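Local coordinates for protein glycoside hydrolase family 31 (Trueperella pyogenes, PDB 5I0F) that degrades cycloalternan, a cyclic oligosaccharide of glucose, by a mechanism that passes through a covalent glycosyl-enzyme intermediate, at residues P135-I139 / P151-V155; G554-W558 / T640-L644; Y635-Q639 / L673-L677. All blocks are in the same frame, centred on the assembly; numbering follows the deposited sequence.

How the contacts relate
Taken together, the three contacts illustrate how packing chemistry follows position in a multidomain fold. The centre of contact 1, which joins two beta sheets, is about 31 Å from that of the chain; the contact is partly buried and rests on a tryptophan face, with one water bridging the segments. Contacts 2 and 3 both draw on helix 617-646, their centres about 10 Å apart. The buried contact 2 is an apolar seam against a loop of the TIM barrel, whereas the partly buried contact 3 is dominated by direct hydrogen bonds to a tight turn of the C-terminal domain. Contact 1 lies well away, its centre about 38 and 46 Å from those of contacts 2 and 3.

Contact 1 of 3, residues P135-I139 / P151-V155; sequences PVGHI and PLWLV
Val136 faces Trp153 with their CA atoms 6.8 Å apart, and the chain from 136 to 139 runs at 142° to segment 151-155, so the two pass in roughly opposing directions without pairing as strands. Trp153 dominates the side-chain packing. With CG anti to the carbonyl carbon (chi1 -56°), the indole is directed at the other segment and sets one face against Val136 and Gly137. That face receives both Val136 CB, 4.2 Å from the five-membered ring centroid, and Gly137 CA, 3.8 Å from the six-membered one, two CH-pi contacts; the lack of a side chain at Gly137 lets its main chain settle directly on the ring. Strand 138-141 pairs with 263-271, whereas 152-155 lies between 130-132 and 160-168, so the indole packs between two sheets, consistent with the beta-sandwich domain that precedes the barrel in GH31 enzymes. At the benzo end of the indole, Ile139 CD1 approaches Trp153 CH2 obliquely at 3.9 Å; Ile139 CG1 meets Pro151 CG at 4.1 Å, and Val136 CG1 touches Val155 CG1 at 4.0 Å. At the indole edge, in its plane, a water accepts from Trp153 NE1 (3.0 Å) and donates to Gly137 O (3.1 Å).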
ATOM      1  N   PRO A 135     -35.335  -7.552  -7.561  1.00 40.90           N
ATOM      2  CA  PRO A 135     -34.259  -7.601  -8.555  1.00 40.52           C
ATOM      3  C   PRO A 135     -33.960  -6.211  -9.130  1.00 40.25           C
ATOM      4  O   PRO A 135     -34.184  -5.950 -10.309  1.00 41.03           O
ATOM      5  CB  PRO A 135     -34.811  -8.578  -9.605  1.00 41.08           C
ATOM      6  CG  PRO A 135     -36.275  -8.343  -9.555  1.00 42.21           C
ATOM      7  CD  PRO A 135     -36.593  -8.100  -8.101  1.00 42.01           C
ATOM      8  N   VAL A 136     -33.426  -5.341  -8.275  1.00 39.55           N
ATOM      9  CA  VAL A 136     -33.120  -3.944  -8.615  1.00 39.90           C
ATOM     10  C   VAL A 136     -31.959  -3.894  -9.600  1.00 39.21           C
ATOM     11  O   VAL A 136     -31.952  -3.084 -10.524  1.00 39.27           O
ATOM     12  CB  VAL A 136     -32.720  -3.134  -7.349  1.00 40.62           C
ATOM     13  CG1 VAL A 136     -32.323  -1.699  -7.712  1.00 41.64           C
ATOM     14  CG2 VAL A 136     -33.865  -3.124  -6.340  1.00 41.39           C
ATOM     15  N   GLY A 137     -30.966  -4.746  -9.360  1.00 37.85           N
ATOM     16  CA  GLY A 137     -29.854  -4.963 -10.283  1.00 37.30           C
ATOM     17  C   GLY A 137     -29.609  -6.445 -10.508  1.00 36.39           C
ATOM     18  O   GLY A 137     -30.445  -7.283 -10.191  1.00 35.36           O
ATOM     19  N   HIS A 138     -28.420  -6.756 -11.006  1.00 36.15           N
ATOM     20  CA  HIS A 138     -28.080  -8.082 -11.464  1.00 36.04           C
ATOM     21  C   HIS A 138     -26.597  -8.346 -11.144  1.00 33.52           C
ATOM     22  O   HIS A 138     -25.752  -7.482 -11.371  1.00 31.45           O
ATOM     23  CB  HIS A 138     -28.393  -8.118 -12.971  1.00 39.33           C
ATOM     24  CG  HIS A 138     -27.774  -9.253 -13.713  1.00 41.46           C
ATOM     25  ND1 HIS A 138     -28.148 -10.563 -13.517  1.00 43.29           N
ATOM     26  CD2 HIS A 138     -26.840  -9.269 -14.697  1.00 42.65           C
ATOM     27  CE1 HIS A 138     -27.452 -11.344 -14.328  1.00 43.86           C
ATOM     28  NE2 HIS A 138     -26.648 -10.582 -15.051  1.00 43.83           N
ATOM     29  N   ILE A 139     -26.310  -9.512 -10.566  1.00 31.29           N
ATOM     30  CA  ILE A 139     -24.946  -9.981 -10.390  1.00 30.12           C
ATOM     31  C   ILE A 139     -24.596 -10.890 -11.578  1.00 29.96           C
ATOM     32  O   ILE A 139     -25.189 -11.961 -11.731  1.00 29.53           O
ATOM     33  CB  ILE A 139     -24.757 -10.779  -9.076  1.00 29.74           C
ATOM     34  CG1 ILE A 139     -25.319 -10.035  -7.855  1.00 30.01           C
ATOM     35  CG2 ILE A 139     -23.288 -11.102  -8.866  1.00 28.98           C
ATOM     36  CD1 ILE A 139     -24.663  -8.721  -7.548  1.00 30.10           C
ATOM     37  N   PRO A 151     -28.678 -11.846  -3.127  1.00 27.84           N
ATOM     38  CA  PRO A 151     -28.515 -10.395  -3.340  1.00 27.64           C
ATOM     39  C   PRO A 151     -29.497  -9.475  -2.603  1.00 28.48           C
ATOM     40  O   PRO A 151     -30.711  -9.652  -2.689  1.00 29.48           O
ATOM     41  CB  PRO A 151     -28.666 -10.232  -4.856  1.00 28.11           C
ATOM     42  CG  PRO A 151     -28.280 -11.549  -5.420  1.00 27.93           C
ATOM     43  CD  PRO A 151     -28.778 -12.562  -4.417  1.00 28.46           C
ATOM     44  N   LEU A 152     -28.964  -8.522  -1.855  1.00 27.84           N
ATOM     45  CA  LEU A 152     -29.744  -7.434  -1.258  1.00 28.17           C
ATOM     46  C   LEU A 152     -29.180  -6.084  -1.718  1.00 27.09           C
ATOM     47  O   LEU A 152     -27.965  -5.867  -1.654  1.00 26.41           O
ATOM     48  CB  LEU A 152     -29.681  -7.526   0.259  1.00 29.00           C
ATOM     49  CG  LEU A 152     -30.461  -8.670   0.923  1.00 30.60           C
ATOM     50  CD1 LEU A 152     -30.105  -8.763   2.403  1.00 30.90           C
ATOM     51  CD2 LEU A 152     -31.953  -8.483   0.741  1.00 31.41           C
ATOM     52  N   TRP A 153     -30.062  -5.175  -2.137  1.00 26.49           N
ATOM     53  CA  TRP A 153     -29.664  -3.893  -2.767  1.00 25.91           C
ATOM     54  C   TRP A 153     -30.062  -2.760  -1.840  1.00 25.91           C
ATOM     55  O   TRP A 153     -31.206  -2.724  -1.384  1.00 26.08           O
ATOM     56  CB  TRP A 153     -30.343  -3.744  -4.137  1.00 26.14           C
ATOM     57  CG  TRP A 153     -30.053  -4.894  -5.064  1.00 25.93           C
ATOM     58  CD1 TRP A 153     -30.750  -6.060  -5.166  1.00 26.29           C
ATOM     59  CD2 TRP A 153     -28.971  -4.984  -5.997  1.00 25.67           C
ATOM     60  NE1 TRP A 153     -30.169  -6.881  -6.117  1.00 26.23           N
ATOM     61  CE2 TRP A 153     -29.081  -6.237  -6.648  1.00 25.73           C
ATOM     62  CE3 TRP A 153     -27.935  -4.107  -6.377  1.00 25.11           C
ATOM     63  CZ2 TRP A 153     -28.173  -6.657  -7.633  1.00 25.64           C
ATOM     64  CZ3 TRP A 153     -27.033  -4.520  -7.351  1.00 25.36           C
ATOM     65  CH2 TRP A 153     -27.162  -5.798  -7.977  1.00 25.21           C
ATOM     66  N   LEU A 154     -29.115  -1.867  -1.532  1.00 25.84           N
ATOM     67  CA  LEU A 154     -29.355  -0.758  -0.613  1.00 26.29           C
ATOM     68  C   LEU A 154     -29.898   0.412  -1.429  1.00 27.31           C
ATOM     69  O   LEU A 154     -29.144   1.074  -2.149  1.00 27.81           O
ATOM     70  CB  LEU A 154     -28.084  -0.381   0.156  1.00 25.57           C
ATOM     71  CG  LEU A 154     -28.267   0.695   1.243  1.00 26.14           C
ATOM     72  CD1 LEU A 154     -29.249   0.249   2.316  1.00 25.98           C
ATOM     73  CD2 LEU A 154     -26.926   1.076   1.857  1.00 25.69           C
ATOM     74  N   VAL A 155     -31.197   0.663  -1.300  1.00 28.43           N
ATOM     75  CA  VAL A 155     -31.906   1.587  -2.189  1.00 29.73           C
ATOM     76  C   VAL A 155     -32.583   2.734  -1.450  1.00 30.60           C
ATOM     77  O   VAL A 155     -33.110   2.554  -0.358  1.00 30.99           O
ATOM     78  CB  VAL A 155     -32.974   0.882  -3.055  1.00 30.37           C
ATOM     79  CG1 VAL A 155     -32.320  -0.121  -3.997  1.00 29.89           C
ATOM     80  CG2 VAL A 155     -34.065   0.232  -2.206  1.00 30.83           C
TER
HETATM   81  O   HOH W   1     -30.843  -9.231  -7.796  1.00 35.81           O

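Contact 2 of 3, residues G554-W558 / T640-L644; sequences GILYW and TRQCL
Leu556 and Tyr557 belong to the connection between helix 537-551 and strand 558-561, the seventh strand of the (beta/alpha)8 barrel, and they pack against Thr640, Cys643 and Leu644 of helix 617-646. Because the connection enters its strand, the contact lies at the end of the barrel where strands begin, opposite the end that carries the active site in TIM-barrel enzymes. Leu556 extends toward the helix with CG anti to its own N (chi1 -176°), and its two methyls part there. CD1 meets Cys643 CB at 4.0 Å, whereas CD2 approaches Leu644 CD2 at 3.8 Å, the two leucine side chains crossing at about a right angle, and also reaches Thr640 CG2 at 4.1 Å. The same CD2 lies above one face of the neighbouring Tyr557 ring, offset toward its rim, so leucine and ring meet the helix together. Tyr557 contributes its phenol end: Thr640 CG2 is 3.6 Å from Tyr557 CE1 and 3.4 Å from Tyr557 OH. The threonine is turned with its methyl anti to the backbone N, which presents carbon to the loop, while OG1 hydrogen-bonds back to Leu636 O one turn earlier in the helix. The tyrosine hydroxyl has its own partner in Ala288 O, so both buried hydroxyls are satisfied and the seam between the segments is left to van der Waals packing. Gly554, with positive phi, is the C-prime residue of a Schellman motif that ends helix 537-551 and turns the chain toward this seam. Backbone hydrogen bonds then tie Tyr557 to Tyr528 and Trp558 to Ile587, seating the connection between the neighbouring barrel strands 527-529 and 587-590, while Cys643 also touches Arg652 on strand 651-652.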
ATOM      1  N   GLY A 554      -0.418 -12.159  -7.529  1.00 20.14           N
ATOM      2  CA  GLY A 554       0.345 -11.831  -8.713  1.00 20.47           C
ATOM      3  C   GLY A 554       1.327 -10.690  -8.596  1.00 20.55           C
ATOM      4  O   GLY A 554       1.805 -10.210  -9.613  1.00 21.69           O
ATOM      5  N   ILE A 555       1.642 -10.253  -7.371  1.00 20.45           N
ATOM      6  CA  ILE A 555       2.692  -9.264  -7.136  1.00 20.23           C
ATOM      7  C   ILE A 555       3.971 -10.070  -6.977  1.00 20.87           C
ATOM      8  O   ILE A 555       4.251 -10.605  -5.892  1.00 21.41           O
ATOM      9  CB  ILE A 555       2.420  -8.414  -5.880  1.00 20.44           C
ATOM     10  CG1 ILE A 555       1.119  -7.616  -6.014  1.00 20.09           C
ATOM     11  CG2 ILE A 555       3.586  -7.465  -5.596  1.00 20.08           C
ATOM     12  CD1 ILE A 555       1.106  -6.584  -7.122  1.00 20.61           C
ATOM     13  N   LEU A 556       4.733 -10.166  -8.061  1.00 21.10           N
ATOM     14  CA  LEU A 556       5.882 -11.070  -8.162  1.00 21.76           C
ATOM     15  C   LEU A 556       7.154 -10.509  -7.529  1.00 20.96           C
ATOM     16  O   LEU A 556       7.852 -11.219  -6.799  1.00 21.30           O
ATOM     17  CB  LEU A 556       6.141 -11.390  -9.642  1.00 22.96           C
ATOM     18  CG  LEU A 556       7.227 -12.387 -10.052  1.00 24.40           C
ATOM     19  CD1 LEU A 556       6.885 -13.739  -9.501  1.00 24.90           C
ATOM     20  CD2 LEU A 556       7.339 -12.498 -11.570  1.00 25.26           C
ATOM     21  N   TYR A 557       7.474  -9.256  -7.843  1.00 19.47           N
ATOM     22  CA  TYR A 557       8.741  -8.644  -7.473  1.00 18.85           C
ATOM     23  C   TYR A 557       8.568  -7.840  -6.176  1.00 18.07           C
ATOM     24  O   TYR A 557       8.481  -6.603  -6.187  1.00 19.57           O
ATOM     25  CB  TYR A 557       9.239  -7.748  -8.617  1.00 18.54           C
ATOM     26  CG  TYR A 557       9.368  -8.400  -9.976  1.00 18.95           C
ATOM     27  CD1 TYR A 557      10.423  -9.255 -10.249  1.00 19.70           C
ATOM     28  CD2 TYR A 557       8.462  -8.130 -10.999  1.00 19.60           C
ATOM     29  CE1 TYR A 557      10.563  -9.863 -11.499  1.00 20.16           C
ATOM     30  CE2 TYR A 557       8.584  -8.726 -12.245  1.00 19.80           C
ATOM     31  CZ  TYR A 557       9.650  -9.563 -12.497  1.00 20.21           C
ATOM     32  OH  TYR A 557       9.820 -10.164 -13.712  1.00 20.93           O
ATOM     33  N   TRP A 558       8.494  -8.562  -5.073  1.00 16.99           N
ATOM     34  CA  TRP A 558       8.165  -8.021  -3.789  1.00 16.31           C
ATOM     35  C   TRP A 558       9.379  -8.048  -2.881  1.00 16.26           C
ATOM     36  O   TRP A 558      10.156  -9.002  -2.885  1.00 16.52           O
ATOM     37  CB  TRP A 558       7.029  -8.832  -3.173  1.00 16.38           C
ATOM     38  CG  TRP A 558       6.642  -8.431  -1.791  1.00 16.22           C
ATOM     39  CD1 TRP A 558       5.624  -7.622  -1.435  1.00 16.15           C
ATOM     40  CD2 TRP A 558       7.274  -8.846  -0.576  1.00 16.66           C
ATOM     41  NE1 TRP A 558       5.578  -7.488  -0.061  1.00 16.24           N
ATOM     42  CE2 TRP A 558       6.584  -8.236   0.487  1.00 16.30           C
ATOM     43  CE3 TRP A 558       8.353  -9.699  -0.282  1.00 16.61           C
ATOM     44  CZ2 TRP A 558       6.922  -8.456   1.817  1.00 16.31           C
ATOM     45  CZ3 TRP A 558       8.703  -9.892   1.036  1.00 16.96           C
ATOM     46  CH2 TRP A 558       7.991  -9.277   2.074  1.00 16.75           C
ATOM     47  N   THR A 640      12.135 -16.783 -11.970  1.00 22.43           N
ATOM     48  CA  THR A 640      11.305 -15.647 -12.399  1.00 23.29           C
ATOM     49  C   THR A 640      10.821 -15.787 -13.847  1.00 24.41           C
ATOM     50  O   THR A 640       9.639 -15.593 -14.134  1.00 24.02           O
ATOM     51  CB  THR A 640      12.048 -14.324 -12.224  1.00 23.20           C
ATOM     52  OG1 THR A 640      12.297 -14.104 -10.836  1.00 22.84           O
ATOM     53  CG2 THR A 640      11.231 -13.158 -12.789  1.00 23.64           C
ATOM     54  N   ARG A 641      11.729 -16.104 -14.758  1.00 26.64           N
ATOM     55  CA  ARG A 641      11.328 -16.399 -16.141  1.00 29.58           C
ATOM     56  C   ARG A 641      10.258 -17.498 -16.189  1.00 28.76           C
ATOM     57  O   ARG A 641       9.258 -17.368 -16.897  1.00 27.79           O
ATOM     58  CB  ARG A 641      12.542 -16.800 -17.010  1.00 33.54           C
ATOM     59  CG  ARG A 641      13.448 -15.630 -17.358  1.00 37.38           C
ATOM     60  CD  ARG A 641      14.499 -16.011 -18.407  1.00 42.80           C
ATOM     61  NE  ARG A 641      15.524 -16.987 -17.941  1.00 46.48           N
ATOM     62  CZ  ARG A 641      16.852 -16.788 -17.891  1.00 49.94           C
ATOM     63  NH1 ARG A 641      17.407 -15.630 -18.288  1.00 51.18           N
ATOM     64  NH2 ARG A 641      17.654 -17.768 -17.435  1.00 50.79           N
ATOM     65  N   GLN A 642      10.478 -18.579 -15.445  1.00 28.35           N
ATOM     66  CA  GLN A 642       9.475 -19.639 -15.349  1.00 29.48           C
ATOM     67  C   GLN A 642       8.145 -19.127 -14.792  1.00 27.30           C
ATOM     68  O   GLN A 642       7.095 -19.469 -15.326  1.00 26.83           O
ATOM     69  CB  GLN A 642       9.973 -20.843 -14.529  1.00 31.50           C
ATOM     70  CG  GLN A 642      10.850 -21.788 -15.328  1.00 34.45           C
ATOM     71  CD  GLN A 642      10.058 -22.540 -16.388  1.00 37.72           C
ATOM     72  OE1 GLN A 642       9.024 -23.159 -16.084  1.00 41.73           O
ATOM     73  NE2 GLN A 642      10.520 -22.480 -17.642  1.00 38.97           N
ATOM     74  N   CYS A 643       8.195 -18.310 -13.746  1.00 25.14           N
ATOM     75  CA  CYS A 643       6.979 -17.709 -13.173  1.00 24.86           C
ATOM     76  C   CYS A 643       6.154 -16.894 -14.172  1.00 24.55           C
ATOM     77  O   CYS A 643       4.930 -16.875 -14.086  1.00 23.91           O
ATOM     78  CB  CYS A 643       7.309 -16.798 -11.981  1.00 24.80           C
ATOM     79  SG  CYS A 643       7.914 -17.663 -10.510  1.00 25.68           S
ATOM     80  N   LEU A 644       6.816 -16.204 -15.093  1.00 24.81           N
ATOM     81  CA  LEU A 644       6.114 -15.432 -16.109  1.00 25.97           C
ATOM     82  C   LEU A 644       5.366 -16.367 -17.062  1.00 27.55           C
ATOM     83  O   LEU A 644       4.279 -16.016 -17.515  1.00 27.57           O
ATOM     84  CB  LEU A 644       7.080 -14.531 -16.900  1.00 26.68           C
ATOM     85  CG  LEU A 644       7.865 -13.442 -16.146  1.00 27.11           C
ATOM     86  CD1 LEU A 644       8.665 -12.579 -17.119  1.00 27.92           C
ATOM     87  CD2 LEU A 644       6.956 -12.587 -15.305  1.00 27.29           C
TER

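Contact 3 of 3, residues Y635-Q639 / L673-L677; sequences YLVAQ and LGDEL
Tyr635 points its ring end-on into the turn formed by residues 673-677, and its hydroxyl is held by two hydrogen bonds, one donated and one accepted. It donates to Leu673 O (2.6 Å from Tyr635 OH), lying in that carbonyl's plane with a C=O...O angle of 145°, and accepts from Glu676 N at 2.9 Å. With CG anti to the backbone N (chi1 -177°), the ring is carried outward from the helix, Leu673 O standing at its edge and near its plane. Gln639, one helical turn on, lays its CG over one face of the same ring, offset toward the rim, then bends at chi2 so that OE1 reaches Asp675 N at 2.9 Å. That bond is nearly straight, 167° at the hydrogen, although the N-H comes from well above the amide plane.

The turn links strands 671-673 and 677-679 as a beta hairpin of the C-terminal domain, closed by a bond from Leu673 N to Leu677 O, and the helix docks on it by satisfying main-chain polar groups. Gly674, at positive phi, has no side chain to hold the helix off; its CA comes 3.5 Å from Gln639 OE1. Leu677 CD1 comes obliquely to within 3.8 Å of Tyr635 CE2, and Leu636 CD2 lies 4.2 Å from Leu673 CD2. Glu676 sets CG at the ring's edge, in its plane near Tyr635 CE1, with the carboxylate plane nearly perpendicular to the ring. A water accepts from Gln639 NE2 and donates to Asp675 OD2 and Glu676 OE2; salt bridges from Asp675 to Arg652 and from Glu676 to Arg728 probably help keep both acids ionised.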
ATOM      1  N   TYR A 635      19.513 -18.665 -10.150  1.00 22.88           N
ATOM      2  CA  TYR A 635      18.264 -19.304  -9.734  1.00 22.42           C
ATOM      3  C   TYR A 635      17.080 -18.311  -9.750  1.00 22.00           C
ATOM      4  O   TYR A 635      16.002 -18.638 -10.250  1.00 21.88           O
ATOM      5  CB  TYR A 635      18.421 -19.912  -8.331  1.00 22.30           C
ATOM      6  CG  TYR A 635      17.188 -20.647  -7.849  1.00 22.12           C
ATOM      7  CD1 TYR A 635      16.860 -21.922  -8.346  1.00 22.68           C
ATOM      8  CD2 TYR A 635      16.334 -20.071  -6.903  1.00 21.45           C
ATOM      9  CE1 TYR A 635      15.722 -22.595  -7.911  1.00 22.45           C
ATOM     10  CE2 TYR A 635      15.204 -20.741  -6.460  1.00 21.31           C
ATOM     11  CZ  TYR A 635      14.891 -21.990  -6.970  1.00 21.86           C
ATOM     12  OH  TYR A 635      13.750 -22.609  -6.522  1.00 21.80           O
ATOM     13  N   LEU A 636      17.282 -17.130  -9.182  1.00 21.54           N
ATOM     14  CA  LEU A 636      16.238 -16.106  -9.154  1.00 21.33           C
ATOM     15  C   LEU A 636      15.840 -15.695 -10.582  1.00 21.61           C
ATOM     16  O   LEU A 636      14.651 -15.566 -10.888  1.00 21.02           O
ATOM     17  CB  LEU A 636      16.691 -14.876  -8.370  1.00 21.19           C
ATOM     18  CG  LEU A 636      16.856 -15.033  -6.861  1.00 21.59           C
ATOM     19  CD1 LEU A 636      17.627 -13.877  -6.249  1.00 21.37           C
ATOM     20  CD2 LEU A 636      15.495 -15.148  -6.193  1.00 21.99           C
ATOM     21  N   VAL A 637      16.837 -15.493 -11.439  1.00 21.51           N
ATOM     22  CA  VAL A 637      16.585 -15.125 -12.833  1.00 22.15           C
ATOM     23  C   VAL A 637      15.790 -16.232 -13.561  1.00 22.31           C
ATOM     24  O   VAL A 637      14.780 -15.932 -14.229  1.00 21.69           O
ATOM     25  CB  VAL A 637      17.901 -14.806 -13.589  1.00 22.42           C
ATOM     26  CG1 VAL A 637      17.684 -14.717 -15.098  1.00 23.29           C
ATOM     27  CG2 VAL A 637      18.503 -13.506 -13.099  1.00 22.16           C
ATOM     28  N   ALA A 638      16.225 -17.486 -13.439  1.00 22.73           N
ATOM     29  CA  ALA A 638      15.556 -18.585 -14.150  1.00 23.75           C
ATOM     30  C   ALA A 638      14.137 -18.853 -13.606  1.00 23.53           C
ATOM     31  O   ALA A 638      13.196 -19.054 -14.390  1.00 23.71           O
ATOM     32  CB  ALA A 638      16.388 -19.855 -14.117  1.00 24.73           C
ATOM     33  N   GLN A 639      13.985 -18.843 -12.283  1.00 22.37           N
ATOM     34  CA  GLN A 639      12.684 -19.138 -11.675  1.00 22.70           C
ATOM     35  C   GLN A 639      11.665 -18.027 -11.970  1.00 22.47           C
ATOM     36  O   GLN A 639      10.487 -18.319 -12.215  1.00 22.18           O
ATOM     37  CB  GLN A 639      12.808 -19.352 -10.173  1.00 22.40           C
ATOM     38  CG  GLN A 639      13.555 -20.630  -9.807  1.00 23.30           C
ATOM     39  CD  GLN A 639      12.807 -21.870 -10.260  1.00 24.31           C
ATOM     40  OE1 GLN A 639      11.592 -21.981 -10.066  1.00 23.94           O
ATOM     41  NE2 GLN A 639      13.521 -22.802 -10.862  1.00 25.37           N
ATOM     42  N   LEU A 673      10.572 -20.717  -2.557  1.00 21.03           N
ATOM     43  CA  LEU A 673      11.198 -19.694  -3.369  1.00 20.86           C
ATOM     44  C   LEU A 673      11.440 -20.356  -4.698  1.00 21.65           C
ATOM     45  O   LEU A 673      12.376 -21.138  -4.829  1.00 22.04           O
ATOM     46  CB  LEU A 673      12.520 -19.207  -2.766  1.00 20.64           C
ATOM     47  CG  LEU A 673      13.163 -18.044  -3.528  1.00 20.37           C
ATOM     48  CD1 LEU A 673      12.325 -16.787  -3.416  1.00 19.76           C
ATOM     49  CD2 LEU A 673      14.564 -17.791  -3.015  1.00 20.70           C
ATOM     50  N   GLY A 674      10.576 -20.072  -5.674  1.00 21.95           N
ATOM     51  CA  GLY A 674      10.559 -20.846  -6.913  1.00 23.21           C
ATOM     52  C   GLY A 674      10.156 -22.301  -6.700  1.00 24.33           C
ATOM     53  O   GLY A 674       9.564 -22.652  -5.685  1.00 24.65           O
ATOM     54  N   ASP A 675      10.471 -23.141  -7.674  1.00 25.23           N
ATOM     55  CA  ASP A 675      10.090 -24.559  -7.636  1.00 26.71           C
ATOM     56  C   ASP A 675      10.881 -25.392  -6.656  1.00 26.89           C
ATOM     57  O   ASP A 675      10.380 -26.408  -6.209  1.00 27.97           O
ATOM     58  CB  ASP A 675      10.301 -25.224  -8.998  1.00 27.71           C
ATOM     59  CG  ASP A 675       9.339 -24.761 -10.057  1.00 28.21           C
ATOM     60  OD1 ASP A 675       8.373 -24.036  -9.795  1.00 27.47           O
ATOM     61  OD2 ASP A 675       9.540 -25.196 -11.204  1.00 30.24           O
ATOM     62  N   GLU A 676      12.119 -25.015  -6.364  1.00 26.67           N
ATOM     63  CA  GLU A 676      13.067 -25.977  -5.781  1.00 27.58           C
ATOM     64  C   GLU A 676      13.419 -25.785  -4.296  1.00 26.59           C
ATOM     65  O   GLU A 676      13.847 -26.747  -3.643  1.00 26.57           O
ATOM     66  CB  GLU A 676      14.360 -26.009  -6.611  1.00 28.65           C
ATOM     67  CG  GLU A 676      14.160 -26.239  -8.105  1.00 29.86           C
ATOM     68  CD  GLU A 676      13.455 -27.556  -8.443  1.00 31.66           C
ATOM     69  OE1 GLU A 676      13.572 -28.543  -7.677  1.00 32.56           O
ATOM     70  OE2 GLU A 676      12.766 -27.628  -9.487  1.00 32.24           O
ATOM     71  N   LEU A 677      13.243 -24.584  -3.764  1.00 24.66           N
ATOM     72  CA  LEU A 677      13.698 -24.261  -2.417  1.00 24.56           C
ATOM     73  C   LEU A 677      12.543 -24.000  -1.478  1.00 23.94           C
ATOM     74  O   LEU A 677      11.662 -23.183  -1.777  1.00 23.72           O
ATOM     75  CB  LEU A 677      14.629 -23.045  -2.444  1.00 24.27           C
ATOM     76  CG  LEU A 677      15.911 -23.163  -3.275  1.00 24.71           C
ATOM     77  CD1 LEU A 677      16.690 -21.874  -3.152  1.00 24.12           C
ATOM     78  CD2 LEU A 677      16.757 -24.359  -2.857  1.00 25.60           C
TER
HETATM   79  O   HOH W   2      12.472 -25.546 -11.587  1.00 39.02           O